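Local coordinates for 2,3-dehydroadipyl-CoA hydratase (Escherichia coli, PDB 4FZW), which catalyses the reversible hydration of 2,3-dehydroadipyl-CoA to 3-hydroxyadipyl-CoA in phenylacetate degradation, at residues 9-14 against 45-50; 122-127 against 167-172. All coordinates share one frame; numbering follows the deposited sequence.

Contact 1. Residues 9-14 against 45-50; sequences VSRQQR and ATDTSI
Arg11 and Arg14 hold an Asx turn overlaid on a type I beta turn, Asp47 to Ile50, at the link between helix 31-46 and strand 52-56 of the crotonase fold. Each turn has its own bond as evidence: the backbone bond from Ile50 N to Asp47 O closes the type I turn, and the one from Ser49 N to Asp47 OD1, at 2.7 Å, defines the Asx turn. That same carboxylate oxygen also takes the hydroxyl of Ser49, with OG 2.7 Å from OD1, and both donors reach it from one face of the carboxylate. With its proton given to OD1, Ser49 OG turns acceptor toward Arg11. With chi1 at 163°, CG points away from the backbone N of Arg11, and bends at chi2 and chi3 then bring the guanidinium beside the turn; NH2 meets Ser49 OG at 2.7 Å, slightly tilted from the guanidinium plane, while NH1 adds a weak bond to it. The charge partner is more distant, a long salt bridge of 3.9 Å from Arg11 NH2 to Asp47 OD2. Arg14 takes the other part of the turn. Ser49 O sits over the centre of one face of its guanidinium, where the angle is too poor for a hydrogen bond, and Arg14 NE reaches Ser51 OG beyond the segment. Near the backbone, Arg14 CA comes 3.2 Å from Ser49 O in a CA-H...O contact. At the guanidinium edge, Arg14 NH2 gives Thr48 O a nearly straight bond (2.8 Å, 166° at the hydrogen) that lies in the guanidinium plane but approaches from above the carbonyl plane.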
ATOM      1  N   VAL B   9       0.646 -22.502  32.749  1.00 40.66           N
ATOM      2  CA  VAL B   9       1.013 -21.114  32.883  1.00 37.83           C
ATOM      3  C   VAL B   9       2.057 -21.017  33.966  1.00 39.25           C
ATOM      4  O   VAL B   9       1.874 -21.529  35.059  1.00 36.87           O
ATOM      5  CB  VAL B   9      -0.225 -20.248  33.219  1.00 43.21           C
ATOM      6  CG1 VAL B   9       0.155 -18.777  33.363  1.00 33.07           C
ATOM      7  CG2 VAL B   9      -1.296 -20.462  32.153  1.00 39.49           C
ATOM      8  N   SER B  10       3.170 -20.369  33.659  1.00 41.82           N
ATOM      9  CA  SER B  10       4.239 -20.255  34.638  1.00 48.79           C
ATOM     10  C   SER B  10       4.932 -18.910  34.497  1.00 47.08           C
ATOM     11  O   SER B  10       4.745 -18.202  33.523  1.00 42.06           O
ATOM     12  CB  SER B  10       5.232 -21.445  34.567  1.00 38.03           C
ATOM     13  OG  SER B  10       6.292 -21.219  33.670  1.00 43.43           O
ATOM     14  N   ARG B  11       5.737 -18.575  35.487  1.00 53.59           N
ATOM     15  CA  ARG B  11       6.197 -17.223  35.648  1.00 51.82           C
ATOM     16  C   ARG B  11       7.657 -17.195  36.057  1.00 61.68           C
ATOM     17  O   ARG B  11       8.115 -18.010  36.857  1.00 66.17           O
ATOM     18  CB  ARG B  11       5.352 -16.546  36.727  1.00 57.91           C
ATOM     19  CG  ARG B  11       5.942 -15.273  37.298  1.00 65.99           C
ATOM     20  CD  ARG B  11       5.408 -14.033  36.600  1.00 65.46           C
ATOM     21  NE  ARG B  11       4.540 -13.265  37.480  1.00 69.20           N
ATOM     22  CZ  ARG B  11       4.003 -12.094  37.160  1.00 72.03           C
ATOM     23  NH1 ARG B  11       4.253 -11.559  35.972  1.00 71.65           N
ATOM     24  NH2 ARG B  11       3.215 -11.456  38.023  1.00 75.10           N
ATOM     25  N   GLN B  12       8.393 -16.259  35.483  1.00 64.56           N
ATOM     26  CA  GLN B  12       9.724 -15.927  35.961  1.00 67.71           C
ATOM     27  C   GLN B  12       9.889 -14.428  35.911  1.00 69.19           C
ATOM     28  O   GLN B  12      10.139 -13.871  34.847  1.00 70.99           O
ATOM     29  CB  GLN B  12      10.802 -16.623  35.128  1.00 20.00           C
ATOM     30  CG  GLN B  12      10.841 -18.132  35.298  1.00 20.00           C
ATOM     31  CD  GLN B  12      11.870 -18.794  34.405  1.00 20.00           C
ATOM     32  OE1 GLN B  12      12.233 -18.253  33.360  1.00 20.00           O
ATOM     33  NE2 GLN B  12      12.343 -19.967  34.813  1.00 20.00           N
ATOM     34  N   GLN B  13       9.724 -13.763  37.047  1.00 73.35           N
ATOM     35  CA  GLN B  13       9.820 -12.310  37.068  1.00 77.91           C
ATOM     36  C   GLN B  13       8.802 -11.645  36.136  1.00 71.01           C
ATOM     37  O   GLN B  13       7.589 -11.825  36.287  1.00 72.11           O
ATOM     38  CB  GLN B  13      11.236 -11.871  36.689  1.00 20.00           C
ATOM     39  CG  GLN B  13      12.302 -12.270  37.694  1.00 20.00           C
ATOM     40  CD  GLN B  13      12.058 -11.685  39.069  1.00 20.00           C
ATOM     41  OE1 GLN B  13      11.650 -10.530  39.196  1.00 20.00           O
ATOM     42  NE2 GLN B  13      12.305 -12.481  40.105  1.00 20.00           N
ATOM     43  N   ARG B  14       9.302 -10.859  35.192  1.00 66.01           N
ATOM     44  CA  ARG B  14       8.455 -10.153  34.254  1.00 59.02           C
ATOM     45  C   ARG B  14       8.332 -10.936  32.947  1.00 53.58           C
ATOM     46  O   ARG B  14       7.893 -10.404  31.931  1.00 50.75           O
ATOM     47  CB  ARG B  14       9.065  -8.781  33.983  1.00 50.81           C
ATOM     48  CG  ARG B  14       9.652  -8.149  35.243  1.00 49.70           C
ATOM     49  CD  ARG B  14       9.962  -6.691  35.023  1.00 51.40           C
ATOM     50  NE  ARG B  14       8.888  -6.073  34.247  1.00 61.29           N
ATOM     51  CZ  ARG B  14       7.771  -5.574  34.771  1.00 55.52           C
ATOM     52  NH1 ARG B  14       7.586  -5.596  36.088  1.00 56.22           N
ATOM     53  NH2 ARG B  14       6.849  -5.044  33.977  1.00 56.11           N
ATOM     54  N   ALA B  45      -1.439  -8.869  28.565  1.00 45.10           N
ATOM     55  CA  ALA B  45      -1.344  -7.576  27.888  1.00 45.15           C
ATOM     56  C   ALA B  45      -1.467  -6.406  28.869  1.00 44.36           C
ATOM     57  O   ALA B  45      -0.838  -5.363  28.690  1.00 44.98           O
ATOM     58  CB  ALA B  45      -2.394  -7.469  26.795  1.00 42.46           C
ATOM     59  N   THR B  46      -2.251  -6.603  29.925  1.00 44.54           N
ATOM     60  CA  THR B  46      -2.570  -5.511  30.846  1.00 47.39           C
ATOM     61  C   THR B  46      -1.946  -5.701  32.217  1.00 47.92           C
ATOM     62  O   THR B  46      -2.006  -4.808  33.054  1.00 52.26           O
ATOM     63  CB  THR B  46      -4.099  -5.288  30.990  1.00 41.72           C
ATOM     64  OG1 THR B  46      -4.702  -6.417  31.633  1.00 40.02           O
ATOM     65  CG2 THR B  46      -4.718  -5.127  29.624  1.00 33.59           C
ATOM     66  N   ASP B  47      -1.350  -6.859  32.454  1.00 44.57           N
ATOM     67  CA  ASP B  47      -0.614  -7.061  33.698  1.00 47.27           C
ATOM     68  C   ASP B  47       0.721  -6.324  33.653  1.00 49.54           C
ATOM     69  O   ASP B  47       1.614  -6.725  32.927  1.00 53.87           O
ATOM     70  CB  ASP B  47      -0.388  -8.548  33.967  1.00 49.46           C
ATOM     71  CG  ASP B  47       0.404  -8.789  35.241  1.00 53.50           C
ATOM     72  OD1 ASP B  47       0.932  -7.804  35.796  1.00 53.83           O
ATOM     73  OD2 ASP B  47       0.515  -9.954  35.685  1.00 51.28           O
ATOM     74  N   THR B  48       0.848  -5.257  34.441  1.00 52.06           N
ATOM     75  CA  THR B  48       2.023  -4.380  34.388  1.00 52.09           C
ATOM     76  C   THR B  48       3.259  -4.996  35.044  1.00 52.44           C
ATOM     77  O   THR B  48       4.344  -4.396  35.050  1.00 51.12           O
ATOM     78  CB  THR B  48       1.741  -2.950  34.971  1.00 52.56           C
ATOM     79  OG1 THR B  48       1.381  -3.047  36.359  1.00 49.24           O
ATOM     80  CG2 THR B  48       0.633  -2.234  34.165  1.00 48.20           C
ATOM     81  N   SER B  49       3.096  -6.201  35.582  1.00 50.98           N
ATOM     82  CA  SER B  49       4.240  -6.953  36.086  1.00 51.54           C
ATOM     83  C   SER B  49       4.828  -7.863  35.000  1.00 51.37           C
ATOM     84  O   SER B  49       5.898  -8.446  35.191  1.00 55.26           O
ATOM     85  CB  SER B  49       3.888  -7.740  37.354  1.00 51.91           C
ATOM     86  OG  SER B  49       3.105  -8.885  37.075  1.00 51.09           O
ATOM     87  N   ILE B  50       4.142  -7.971  33.859  1.00 49.32           N
ATOM     88  CA  ILE B  50       4.670  -8.732  32.724  1.00 47.44           C
ATOM     89  C   ILE B  50       5.211  -7.839  31.603  1.00 48.70           C
ATOM     90  O   ILE B  50       4.608  -6.811  31.256  1.00 52.45           O
ATOM     91  CB  ILE B  50       3.628  -9.688  32.129  1.00 47.03           C
ATOM     92  CG1 ILE B  50       3.102 -10.635  33.207  1.00 49.77           C
ATOM     93  CG2 ILE B  50       4.230 -10.431  30.945  1.00 42.92           C
ATOM     94  CD1 ILE B  50       2.035 -11.587  32.736  1.00 48.26           C
TER

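Contact 2. Residues 122-127 against 167-172; sequences AGENAR and TAQQAQ
The backbones of Arg127 and Thr167 run antiparallel as a non-hydrogen-bonded pair, CA to CA 4.9 Å, and one step on from Thr167 and one step back from Arg127, Ala168 N gives Ala126 O a weak bond of 3.0 Å. Ahead of this pair, a type I turn from Gly123 to Ala126 presents its carbonyls to the start of helix 168-173. Ala168 fills the middle: its CB, directed at the other segment, packs on Ala122 CB at 4.2 Å and on Ala126 CB at 4.1 Å, and faces Gly123 O as well. Beside it Gln169 provides the firmer polar link. Its chain bends at chi2 (71°), which carries the amide back to the turn, and NE2 donates to Glu124 O at 2.9 Å with 162° at the hydrogen. The bond lies in both the amide and the carbonyl planes and uses a lone pair of the oxygen. Glu124 crosses the amide with its CG close to NE2, the carboxylate and amide planes being 53° apart. An alanine in place of Gln169 would probably leave Glu124 O without this donor and the aliphatic part of Glu124 without the amide it lies against. At the Arg127-Thr167 pair, NH1 of Arg127 comes up to the methyl CG2 of Thr167, the two side chains crossing obliquely. Thr167 is itself fixed from its own segment: Gln170 OE1 accepts from Thr167 N at 2.7 Å, and Gln170 N returns a bond to Thr167 OG1 at 3.2 Å. This reciprocal pair is a capping box, with Thr167 as N-cap where strand 166-167 of the four-stranded sheet passes into helix 168-173.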
ATOM      1  N   ALA B 122      15.151 -21.858  18.252  1.00 39.57           N
ATOM      2  CA  ALA B 122      14.829 -23.252  17.928  1.00 35.62           C
ATOM      3  C   ALA B 122      15.814 -24.249  18.535  1.00 38.42           C
ATOM      4  O   ALA B 122      16.942 -23.895  18.889  1.00 38.09           O
ATOM      5  CB  ALA B 122      14.773 -23.436  16.427  1.00 33.16           C
ATOM      6  N   GLY B 123      15.380 -25.504  18.625  1.00 38.83           N
ATOM      7  CA  GLY B 123      16.216 -26.587  19.091  1.00 31.63           C
ATOM      8  C   GLY B 123      16.906 -27.187  17.871  1.00 38.86           C
ATOM      9  O   GLY B 123      16.388 -27.073  16.745  1.00 32.49           O
ATOM     10  N   GLU B 124      18.059 -27.834  18.076  1.00 36.56           N
ATOM     11  CA  GLU B 124      18.808 -28.393  16.949  1.00 36.79           C
ATOM     12  C   GLU B 124      17.950 -29.350  16.125  1.00 35.66           C
ATOM     13  O   GLU B 124      18.094 -29.436  14.906  1.00 35.08           O
ATOM     14  CB  GLU B 124      20.079 -29.102  17.412  1.00 43.21           C
ATOM     15  CG  GLU B 124      20.943 -29.531  16.250  1.00 52.01           C
ATOM     16  CD  GLU B 124      22.367 -29.775  16.650  1.00 64.02           C
ATOM     17  OE1 GLU B 124      22.647 -29.749  17.868  1.00 67.86           O
ATOM     18  OE2 GLU B 124      23.205 -29.988  15.744  1.00 67.33           O
ATOM     19  N   ASN B 125      17.046 -30.056  16.798  1.00 34.42           N
ATOM     20  CA  ASN B 125      16.214 -31.053  16.143  1.00 39.36           C
ATOM     21  C   ASN B 125      14.836 -30.565  15.702  1.00 41.24           C
ATOM     22  O   ASN B 125      14.020 -31.376  15.267  1.00 45.72           O
ATOM     23  CB  ASN B 125      16.072 -32.268  17.056  1.00 48.44           C
ATOM     24  N   ALA B 126      14.581 -29.258  15.824  1.00 39.37           N
ATOM     25  CA  ALA B 126      13.273 -28.667  15.470  1.00 39.73           C
ATOM     26  C   ALA B 126      12.988 -28.771  13.971  1.00 39.10           C
ATOM     27  O   ALA B 126      13.914 -28.764  13.151  1.00 38.42           O
ATOM     28  CB  ALA B 126      13.197 -27.213  15.924  1.00 36.62           C
ATOM     29  N   ARG B 127      11.710 -28.890  13.621  1.00 37.95           N
ATOM     30  CA  ARG B 127      11.294 -28.895  12.216  1.00 39.64           C
ATOM     31  C   ARG B 127      10.183 -27.862  11.964  1.00 36.78           C
ATOM     32  O   ARG B 127       9.365 -27.570  12.837  1.00 33.06           O
ATOM     33  CB  ARG B 127      10.836 -30.288  11.774  1.00 39.93           C
ATOM     34  CG  ARG B 127      11.672 -31.435  12.327  1.00 41.83           C
ATOM     35  CD  ARG B 127      12.825 -31.810  11.421  1.00 42.84           C
ATOM     36  NE  ARG B 127      12.374 -32.196  10.087  1.00 46.59           N
ATOM     37  CZ  ARG B 127      13.187 -32.538   9.093  1.00 46.21           C
ATOM     38  NH1 ARG B 127      14.500 -32.549   9.289  1.00 43.80           N
ATOM     39  NH2 ARG B 127      12.691 -32.863   7.905  1.00 42.68           N
ATOM     40  N   THR B 167      14.810 -28.155   8.316  1.00 33.62           N
ATOM     41  CA  THR B 167      15.409 -28.302   9.630  1.00 34.23           C
ATOM     42  C   THR B 167      15.543 -26.936  10.290  1.00 36.82           C
ATOM     43  O   THR B 167      15.434 -25.903   9.635  1.00 38.41           O
ATOM     44  CB  THR B 167      16.809 -28.952   9.579  1.00 41.29           C
ATOM     45  OG1 THR B 167      17.691 -28.125   8.805  1.00 43.44           O
ATOM     46  CG2 THR B 167      16.750 -30.362   8.987  1.00 30.04           C
ATOM     47  N   ALA B 168      15.802 -26.953  11.591  1.00 36.67           N
ATOM     48  CA  ALA B 168      16.141 -25.763  12.358  1.00 39.03           C
ATOM     49  C   ALA B 168      17.287 -24.965  11.736  1.00 40.19           C
ATOM     50  O   ALA B 168      17.268 -23.733  11.749  1.00 37.90           O
ATOM     51  CB  ALA B 168      16.514 -26.180  13.782  1.00 38.45           C
ATOM     52  N   GLN B 169      18.285 -25.676  11.213  1.00 37.22           N
ATOM     53  CA  GLN B 169      19.465 -25.047  10.626  1.00 39.45           C
ATOM     54  C   GLN B 169      19.172 -24.379   9.281  1.00 36.64           C
ATOM     55  O   GLN B 169      19.633 -23.265   9.012  1.00 34.44           O
ATOM     56  CB  GLN B 169      20.621 -26.051  10.464  1.00 39.17           C
ATOM     57  CG  GLN B 169      21.122 -26.720  11.768  1.00 36.84           C
ATOM     58  CD  GLN B 169      20.133 -27.730  12.345  1.00 44.50           C
ATOM     59  OE1 GLN B 169      19.242 -28.250  11.645  1.00 39.61           O
ATOM     60  NE2 GLN B 169      20.285 -28.003  13.640  1.00 38.77           N
ATOM     61  N   GLN B 170      18.429 -25.072   8.428  1.00 35.07           N
ATOM     62  CA  GLN B 170      17.916 -24.443   7.223  1.00 39.20           C
ATOM     63  C   GLN B 170      17.080 -23.205   7.566  1.00 37.41           C
ATOM     64  O   GLN B 170      17.145 -22.186   6.858  1.00 38.38           O
ATOM     65  CB  GLN B 170      17.067 -25.423   6.402  1.00 39.66           C
ATOM     66  CG  GLN B 170      17.838 -26.560   5.719  1.00 33.77           C
ATOM     67  CD  GLN B 170      16.902 -27.633   5.223  1.00 36.90           C
ATOM     68  OE1 GLN B 170      16.071 -28.139   5.985  1.00 34.14           O
ATOM     69  NE2 GLN B 170      17.000 -27.966   3.929  1.00 35.05           N
ATOM     70  N   ALA B 171      16.324 -23.276   8.659  1.00 31.90           N
ATOM     71  CA  ALA B 171      15.401 -22.190   8.992  1.00 34.84           C
ATOM     72  C   ALA B 171      16.139 -20.986   9.541  1.00 37.20           C
ATOM     73  O   ALA B 171      15.666 -19.870   9.405  1.00 36.18           O
ATOM     74  CB  ALA B 171      14.296 -22.643   9.951  1.00 35.77           C
ATOM     75  N   GLN B 172      17.301 -21.202  10.151  1.00 37.00           N
ATOM     76  CA  GLN B 172      18.100 -20.079  10.646  1.00 35.19           C
ATOM     77  C   GLN B 172      18.775 -19.346   9.491  1.00 36.35           C
ATOM     78  O   GLN B 172      18.836 -18.111   9.478  1.00 36.16           O
ATOM     79  CB  GLN B 172      19.148 -20.530  11.660  1.00 37.74           C
ATOM     80  CG  GLN B 172      20.119 -19.418  12.017  1.00 38.12           C
ATOM     81  CD  GLN B 172      20.873 -19.683  13.289  1.00 41.03           C
ATOM     82  OE1 GLN B 172      20.960 -20.819  13.753  1.00 46.46           O
ATOM     83  NE2 GLN B 172      21.427 -18.629  13.870  1.00 43.62           N
TER

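In the fold
From the N terminus, the chain runs through strand 7-12, turns into strand 15-20 and follows helix 31-46; contact 1 then closes this loop of 30 intervening residues just ahead of strand 52-56. Strands 52-56 and 98-102 continue the sheet to strand 119-123, after which contact 2 opens and closes across 39 residues, including helix 146-162. The two loops are in series, neither nested nor crossed. Their centres are 28 Å apart and their nearest atoms about 16 Å, yet both reach the six-stranded sheet: contact 1 at strand 7-12, outermost within this chain, contact 2 at strand 119-123, beside 180-181. Contact 2 also joins the four-stranded sheet through strands 127-129 and 166-167.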